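Local coordinates for protein SrtE1 (Streptomyces coelicolor, PDB 5CUW) that anchors surface proteins to the bacterial cell wall as a class E sortase, a transpeptidase that cleaves a sorting signal and joins the cut protein to peptidoglycan, at residues 41-46 and 156-161; 75-80 and 137-142; 101-106 and 165-170. One frame throughout, in Å; residues are numbered along the deposited sequence. Where two conformers were deposited one is given.

Contact 1 of 3, residues 41-46 and 156-161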
# COMPACT_ATOMS: atom_id res chain seq x y z
N ALA A 41 -10.33 4.10 -4.96
CA ALA A 41 -10.40 4.15 -3.52
C ALA A 41 -9.52 5.28 -3.00
O ALA A 41 -8.84 5.94 -3.79
CB ALA A 41 -9.96 2.82 -2.91
N LEU A 42 -9.56 5.50 -1.69
CA LEU A 42 -8.70 6.49 -1.03
C LEU A 42 -7.84 5.79 0.03
O LEU A 42 -8.36 5.00 0.82
CB LEU A 42 -9.51 7.61 -0.39
CG LEU A 42 -9.85 8.86 -1.21
CD1 LEU A 42 -10.73 9.78 -0.38
CD2 LEU A 42 -8.58 9.59 -1.63
N LEU A 43 -6.55 6.09 0.05
CA LEU A 43 -5.66 5.57 1.09
C LEU A 43 -5.39 6.66 2.14
O LEU A 43 -5.01 7.77 1.79
CB LEU A 43 -4.35 5.10 0.50
CG LEU A 43 -3.37 4.44 1.47
CD1 LEU A 43 -3.86 3.05 1.84
CD2 LEU A 43 -1.97 4.37 0.87
N HIS A 44 -5.60 6.32 3.42
CA HIS A 44 -5.36 7.26 4.52
C HIS A 44 -4.24 6.72 5.40
O HIS A 44 -4.29 5.57 5.82
CB HIS A 44 -6.60 7.47 5.39
CG HIS A 44 -7.82 7.93 4.64
ND1 HIS A 44 -8.28 9.23 4.70
CD2 HIS A 44 -8.68 7.26 3.84
CE1 HIS A 44 -9.37 9.34 3.96
NE2 HIS A 44 -9.64 8.16 3.43
N ILE A 45 -3.25 7.55 5.69
CA ILE A 45 -2.25 7.20 6.70
C ILE A 45 -2.14 8.39 7.64
O ILE A 45 -1.34 9.30 7.41
CB ILE A 45 -0.87 6.85 6.08
CG1 ILE A 45 -1.05 5.96 4.85
CG2 ILE A 45 0.03 6.13 7.10
CD1 ILE A 45 0.25 5.60 4.18
N PRO A 46 -2.98 8.39 8.69
CA PRO A 46 -3.13 9.51 9.63
C PRO A 46 -1.82 9.98 10.26
O PRO A 46 -1.66 11.17 10.46
CB PRO A 46 -4.07 8.93 10.70
CG PRO A 46 -4.89 7.95 9.95
CD PRO A 46 -3.95 7.32 8.96
N ARG A 156 -4.94 -11.41 5.63
CA ARG A 156 -5.32 -10.26 4.82
C ARG A 156 -4.31 -9.14 5.01
O ARG A 156 -4.30 -8.47 6.05
CB ARG A 156 -6.73 -9.79 5.17
CG ARG A 156 -7.79 -10.88 4.97
CD ARG A 156 -9.16 -10.43 5.49
NE ARG A 156 -9.90 -9.65 4.52
CZ ARG A 156 -11.14 -9.23 4.72
NH1 ARG A 156 -11.75 -9.51 5.86
NH2 ARG A 156 -11.78 -8.53 3.78
N TYR A 157 -3.47 -8.94 4.01
CA TYR A 157 -2.34 -8.03 4.14
C TYR A 157 -2.34 -6.86 3.16
O TYR A 157 -3.06 -6.84 2.16
CB TYR A 157 -1.03 -8.81 3.99
CG TYR A 157 -0.95 -10.09 4.81
CD1 TYR A 157 -0.95 -10.05 6.20
CD2 TYR A 157 -0.84 -11.33 4.20
CE1 TYR A 157 -0.84 -11.20 6.96
CE2 TYR A 157 -0.74 -12.49 4.94
CZ TYR A 157 -0.75 -12.43 6.31
OH TYR A 157 -0.65 -13.59 7.03
N ILE A 158 -1.50 -5.89 3.47
CA ILE A 158 -1.25 -4.79 2.58
C ILE A 158 0.26 -4.61 2.46
O ILE A 158 1.02 -4.83 3.44
CB ILE A 158 -1.96 -3.47 3.07
CG1 ILE A 158 -1.87 -2.39 1.99
CG2 ILE A 158 -1.40 -3.02 4.43
CD1 ILE A 158 -2.82 -1.20 2.17
N THR A 159 0.70 -4.25 1.26
CA THR A 159 2.11 -4.00 1.01
C THR A 159 2.27 -2.63 0.37
O THR A 159 1.64 -2.33 -0.63
CB THR A 159 2.73 -5.06 0.07
OG1 THR A 159 2.42 -6.37 0.57
CG2 THR A 159 4.25 -4.89 -0.02
N LEU A 160 3.12 -1.80 0.96
CA LEU A 160 3.44 -0.49 0.38
C LEU A 160 4.88 -0.50 -0.14
O LEU A 160 5.79 -0.86 0.61
CB LEU A 160 3.27 0.63 1.40
CG LEU A 160 2.02 0.69 2.28
CD1 LEU A 160 2.12 1.91 3.23
CD2 LEU A 160 0.72 0.73 1.46
N THR A 161 5.08 -0.12 -1.40
CA THR A 161 6.43 -0.11 -1.98
C THR A 161 6.80 1.28 -2.49
O THR A 161 5.97 1.97 -3.07
CB THR A 161 6.55 -1.13 -3.15
OG1 THR A 161 5.91 -0.63 -4.33
CG2 THR A 161 5.91 -2.45 -2.76

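Contact 2 of 3, residues 75-80 and 137-142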
# COMPACT_ATOMS: atom_id res chain seq x y z
N ASP A 75 0.94 -7.80 -15.75
CA ASP A 75 2.18 -8.54 -15.97
C ASP A 75 2.43 -9.65 -14.95
O ASP A 75 3.59 -9.96 -14.64
CB ASP A 75 3.38 -7.58 -15.97
N GLY A 76 1.37 -10.25 -14.44
CA GLY A 76 1.51 -11.31 -13.46
C GLY A 76 1.66 -10.81 -12.04
O GLY A 76 1.71 -11.60 -11.09
N LEU A 77 1.74 -9.49 -11.88
CA LEU A 77 1.91 -8.90 -10.55
C LEU A 77 0.59 -8.51 -9.90
O LEU A 77 0.57 -7.84 -8.87
CB LEU A 77 2.81 -7.67 -10.61
CG LEU A 77 4.31 -7.90 -10.78
CD1 LEU A 77 5.06 -6.58 -10.60
CD2 LEU A 77 4.82 -8.95 -9.79
N LYS A 78 -0.53 -8.94 -10.49
CA LYS A 78 -1.83 -8.53 -9.97
C LYS A 78 -2.07 -9.11 -8.59
O LYS A 78 -1.98 -10.31 -8.39
CB LYS A 78 -2.96 -8.96 -10.90
CG LYS A 78 -4.31 -8.43 -10.45
CD LYS A 78 -5.28 -8.28 -11.62
CE LYS A 78 -6.49 -7.47 -11.21
NZ LYS A 78 -7.49 -7.37 -12.30
N THR A 79 -2.39 -8.25 -7.63
CA THR A 79 -2.60 -8.72 -6.28
C THR A 79 -4.09 -8.73 -5.93
O THR A 79 -4.92 -8.17 -6.66
CB THR A 79 -1.85 -7.85 -5.25
OG1 THR A 79 -2.44 -6.55 -5.21
CG2 THR A 79 -0.36 -7.74 -5.58
N ALA A 80 -4.41 -9.36 -4.80
CA ALA A 80 -5.78 -9.40 -4.30
C ALA A 80 -6.32 -8.01 -3.96
O ALA A 80 -5.53 -7.09 -3.71
CB ALA A 80 -5.85 -10.31 -3.08
N SER A 137 14.04 -5.87 -8.20
CA SER A 137 13.60 -7.11 -8.84
C SER A 137 12.94 -8.08 -7.86
O SER A 137 12.48 -9.14 -8.25
CB SER A 137 14.79 -7.80 -9.52
OG SER A 137 15.33 -6.97 -10.53
N ASN A 138 12.90 -7.70 -6.58
CA ASN A 138 12.37 -8.59 -5.55
C ASN A 138 10.85 -8.52 -5.48
O ASN A 138 10.29 -7.97 -4.54
CB ASN A 138 12.97 -8.25 -4.19
CG ASN A 138 12.62 -9.26 -3.12
OD1 ASN A 138 12.03 -10.31 -3.40
ND2 ASN A 138 12.97 -8.96 -1.87
N VAL A 139 10.17 -9.10 -6.46
CA VAL A 139 8.72 -9.00 -6.52
C VAL A 139 8.00 -9.91 -5.53
O VAL A 139 6.79 -9.78 -5.32
CB VAL A 139 8.18 -9.31 -7.93
CG1 VAL A 139 8.62 -8.25 -8.91
CG2 VAL A 139 8.63 -10.69 -8.38
N SER A 140 8.73 -10.84 -4.91
CA SER A 140 8.10 -11.79 -3.99
C SER A 140 7.52 -11.11 -2.75
O SER A 140 6.76 -11.72 -2.00
CB SER A 140 9.10 -12.87 -3.58
OG SER A 140 9.49 -13.64 -4.71
N VAL A 141 7.86 -9.84 -2.54
CA VAL A 141 7.28 -9.08 -1.43
C VAL A 141 5.79 -8.77 -1.71
O VAL A 141 5.08 -8.27 -0.83
CB VAL A 141 8.03 -7.76 -1.16
CG1 VAL A 141 9.50 -8.03 -0.83
CG2 VAL A 141 7.92 -6.80 -2.35
N LEU A 142 5.34 -9.08 -2.93
CA LEU A 142 3.94 -8.92 -3.31
C LEU A 142 3.18 -10.25 -3.39
O LEU A 142 2.04 -10.27 -3.85
CB LEU A 142 3.82 -8.24 -4.68
CG LEU A 142 4.37 -6.81 -4.81
CD1 LEU A 142 4.41 -6.39 -6.26
CD2 LEU A 142 3.53 -5.83 -3.99

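Contact 3 of 3, residues 101-106 and 165-170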
# COMPACT_ATOMS: atom_id res chain seq x y z
N PRO A 101 3.49 10.70 -1.64
CA PRO A 101 2.67 10.03 -0.63
C PRO A 101 3.47 9.07 0.27
O PRO A 101 3.15 8.97 1.46
CB PRO A 101 1.63 9.27 -1.46
CG PRO A 101 2.22 9.19 -2.85
CD PRO A 101 3.08 10.39 -3.01
N PHE A 102 4.48 8.38 -0.25
CA PHE A 102 5.21 7.39 0.57
C PHE A 102 6.57 7.88 1.05
O PHE A 102 7.44 7.08 1.43
CB PHE A 102 5.39 6.08 -0.18
CG PHE A 102 4.11 5.31 -0.39
CD1 PHE A 102 2.94 5.70 0.24
CD2 PHE A 102 4.09 4.18 -1.20
CE1 PHE A 102 1.75 4.97 0.05
CE2 PHE A 102 2.91 3.45 -1.40
CZ PHE A 102 1.74 3.85 -0.77
N ARG A 103 6.78 9.18 1.01
CA ARG A 103 8.08 9.71 1.43
C ARG A 103 8.48 9.28 2.85
O ARG A 103 9.66 9.02 3.12
CB ARG A 103 8.09 11.23 1.34
CG ARG A 103 9.45 11.80 1.64
CD ARG A 103 9.53 13.28 1.38
NE ARG A 103 10.91 13.74 1.54
CZ ARG A 103 11.31 15.00 1.38
NH1 ARG A 103 10.43 15.95 1.06
NH2 ARG A 103 12.59 15.30 1.55
N TYR A 104 7.52 9.21 3.77
CA TYR A 104 7.88 8.89 5.16
C TYR A 104 7.26 7.59 5.69
O TYR A 104 7.01 7.47 6.89
CB TYR A 104 7.49 10.04 6.07
CG TYR A 104 8.22 11.33 5.76
CD1 TYR A 104 9.56 11.48 6.08
CD2 TYR A 104 7.57 12.37 5.12
CE1 TYR A 104 10.23 12.67 5.79
CE2 TYR A 104 8.23 13.56 4.83
CZ TYR A 104 9.56 13.69 5.16
OH TYR A 104 10.20 14.87 4.86
N ILE A 105 7.02 6.61 4.82
CA ILE A 105 6.44 5.36 5.32
C ILE A 105 7.44 4.61 6.21
O ILE A 105 7.05 3.72 6.95
CB ILE A 105 5.94 4.42 4.18
CG1 ILE A 105 7.07 3.92 3.28
CG2 ILE A 105 4.84 5.11 3.36
CD1 ILE A 105 6.63 2.79 2.28
N ASN A 106 8.71 5.01 6.19
CA ASN A 106 9.67 4.41 7.10
C ASN A 106 9.54 4.96 8.52
O ASN A 106 10.27 4.55 9.40
CB ASN A 106 11.10 4.59 6.61
CG ASN A 106 11.49 6.05 6.46
OD1 ASN A 106 10.65 6.92 6.27
ND2 ASN A 106 12.79 6.32 6.53
N PRO A 165 17.41 5.07 -1.74
CA PRO A 165 17.23 6.24 -0.88
C PRO A 165 16.46 7.35 -1.58
O PRO A 165 16.09 7.19 -2.74
CB PRO A 165 18.67 6.69 -0.58
CG PRO A 165 19.42 6.28 -1.80
CD PRO A 165 18.80 4.97 -2.23
N GLU A 166 16.25 8.47 -0.90
CA GLU A 166 15.45 9.55 -1.47
C GLU A 166 16.10 10.13 -2.71
O GLU A 166 17.33 10.14 -2.83
CB GLU A 166 15.21 10.64 -0.44
CG GLU A 166 14.27 10.24 0.69
CD GLU A 166 13.67 11.44 1.41
OE1 GLU A 166 13.64 11.42 2.66
OE2 GLU A 166 13.23 12.39 0.74
N PHE A 167 15.27 10.56 -3.65
CA PHE A 167 15.71 11.17 -4.90
C PHE A 167 16.46 10.19 -5.80
O PHE A 167 17.06 10.60 -6.80
CB PHE A 167 16.58 12.39 -4.62
CG PHE A 167 15.94 13.39 -3.70
CD1 PHE A 167 14.90 14.19 -4.14
CD2 PHE A 167 16.37 13.52 -2.39
CE1 PHE A 167 14.30 15.11 -3.29
CE2 PHE A 167 15.78 14.43 -1.54
CZ PHE A 167 14.74 15.22 -1.99
N THR A 168 16.42 8.90 -5.46
CA THR A 168 16.96 7.86 -6.34
C THR A 168 15.92 6.77 -6.57
O THR A 168 14.84 6.78 -5.97
CB THR A 168 18.22 7.20 -5.76
OG1 THR A 168 17.84 6.07 -4.96
CG2 THR A 168 19.03 8.18 -4.92
N SER A 169 16.25 5.82 -7.45
CA SER A 169 15.40 4.65 -7.67
C SER A 169 16.25 3.39 -7.58
O SER A 169 15.92 2.36 -8.17
CB SER A 169 14.70 4.73 -9.03
OG SER A 169 15.63 4.85 -10.09
N LYS A 170 17.33 3.49 -6.81
CA LYS A 170 18.34 2.44 -6.72
C LYS A 170 17.78 1.19 -6.06
O LYS A 170 17.90 0.08 -6.60
CB LYS A 170 19.55 2.97 -5.94
CG LYS A 170 20.78 2.09 -6.01
CD LYS A 170 22.05 2.94 -6.04
CE LYS A 170 22.20 3.79 -4.79
NZ LYS A 170 22.61 2.98 -3.61
O HOH W 1 11.95 9.39 4.44

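Contact 1 of 3, residues 41-46 and 156-161
Leu43 is the first residue of the 41-46 segment to reach across to 156-161, and it does so with a single methyl: its CD1 lies 4.4 Å from Ile158 CD1, one branch end against another. CG stands anti to the backbone N (chi1 -176°), and of the two branches of the fork CD1 is the one that meets Ile158. Leu43 also packs against Val52 and Ile54 of strand 50-56 and against Phe102. His44, next in line, belongs to the other face of the strand, where its NE2 is hydrogen-bonded to Glu117. Ile45 returns to the contact. With chi2 at 179° its CG1 branch is drawn out straight, and CD1 comes within 4.2 Å of Leu160 CD1, a second methyl-to-methyl meeting. Ile158, for its part, is bedded on Phe89 and Leu91 of strand 87-92.

These two strands are not neighbours in the sheet. Strand 39-45 pairs with 50-56, whereas 156-164 runs between 87-92 and 171-184, and the nearest CA atoms, those of Leu43 and Leu160, are 11.0 Å apart. The contact is therefore one of side chains alone, directed inward from separated parts of the sortase beta-barrel, and it illustrates how such a barrel fills its core. All four residues are buried. Because only methyl ends meet, at ordinary to generous van der Waals distances, the attraction is dispersive and hydrophobic, without directional bonds: it adds apolar cohesion between strands whose places are set by their own sheet neighbours.

Contact 2 of 3, residues 75-80 and 137-142
The hydroxyl of Thr79 is gripped by two groups outside the contact: OG1 accepts a hydrogen bond from the backbone N of Gly90 and makes another with His71 NE2. OG1 takes the place between the backbone N and the carbonyl carbon (chi1 68°), and the same rotation sends the methyl the other way round CB, to the 137-142 segment. There CG2 lies 3.9 Å from Leu142 O and 4.3 Å from Leu142 CB. One small side chain thus ties its loop to strands 69-71 and 87-92 by its oxygen and pads a second loop by its carbon.

Leu77 supplies the more extensive apolar part. Its chi1 of -75° sets CG anti to the carbonyl carbon, and the CD2 branch does the touching: it is 3.9 Å from Val139 CB and 4.0 Å from Val139 CG1, the two side chains crossing at about a right angle. The same methyl comes to 4.4 Å from Leu142 CD1, and so rests against both residues. Val139 and Leu142 are brought to one side of their loop by a short 3-10 turn, in which Leu142 N donates to Val139 O at 2.9 Å.

Both loops border Tyr72, the probable substrate-recognition residue, which is touched by Leu77 and Leu142 alike. The 137-142 segment belongs to the loop between strands 121-134 and 156-164, equivalent to the loop called beta6/beta7 in sortases, which commonly helps to wall the sorting-signal groove. Across the contact itself the chemistry is apolar, while the polar bonds of Thr79 go to His71 and Gly90, not to 137-142. The loops consequently meet through non-directional van der Waals packing beside Tyr72, with the Thr79 methyl held in orientation by the two bonds on its oxygen.

Contact 3 of 3, residues 101-106 and 165-170
Stretched from CG to NE, with CG anti to the backbone N (chi1 -174°), Arg103 reaches Glu166, whose CG lies anti to its carbonyl carbon and whose extended chain crosses the arginine at about a right angle. The salt bridge rests on one carboxylate oxygen: NE donates to Glu166 OE2 at 2.8 Å, and NH2 adds a weak bond to OE2 at 3.1 Å. The NE bond is bent (130° at the hydrogen), meets OE2 on its syn side and is tilted out of both planes. Since the guanidinium and carboxylate planes stand 87° apart, this is not the flat two-oxygen pairing. Asn96 ND2 also binds OE2, and Glu100 engages Arg103 NH1. A water within hydrogen-bonding distance of both Arg103 O (2.7 Å) and Glu166 OE1 (3.2 Å) probably adds a second link. Phe167 CZ lies obliquely, 4.1 Å from Arg103 NH2. With an alanine in place of Arg103 the guanidinium would be gone, and Glu166, though still held by Asn96, and Glu100 would probably lose the positive charge they share. The bridge sits at the surface, joining the loop between strands 87-92 and 113-117 to the one between 156-164 and 171-184; in the former, Phe102 packs on Leu160 and Thr162, and Ile105 on Met173 and Val175.

Contact 1 is buried near the centre of the chain, and the other two lie farther out, each centre about 16 Å from its own. It touches contact 2 where Thr159 CG2 meets Leu142 CD2 at 4.1 Å. Phe102 links contact 1 to contact 3: its CE1 is 3.9 Å from Leu43 CD2, and its CZ 4.0 Å from Leu160 CD2. Contacts 2 and 3 do not touch, their nearest atoms being about 7 Å apart. All lie near the probable catalytic and recognition residues: side chain to side chain, Arg103 is about 8 Å from His94, Glu166 about 8 Å from Cys163, and Arg172 about 9 Å from Val139 and 10 Å from Leu160; Tyr72 is about 4 Å from Leu142 and 8 Å from Leu160.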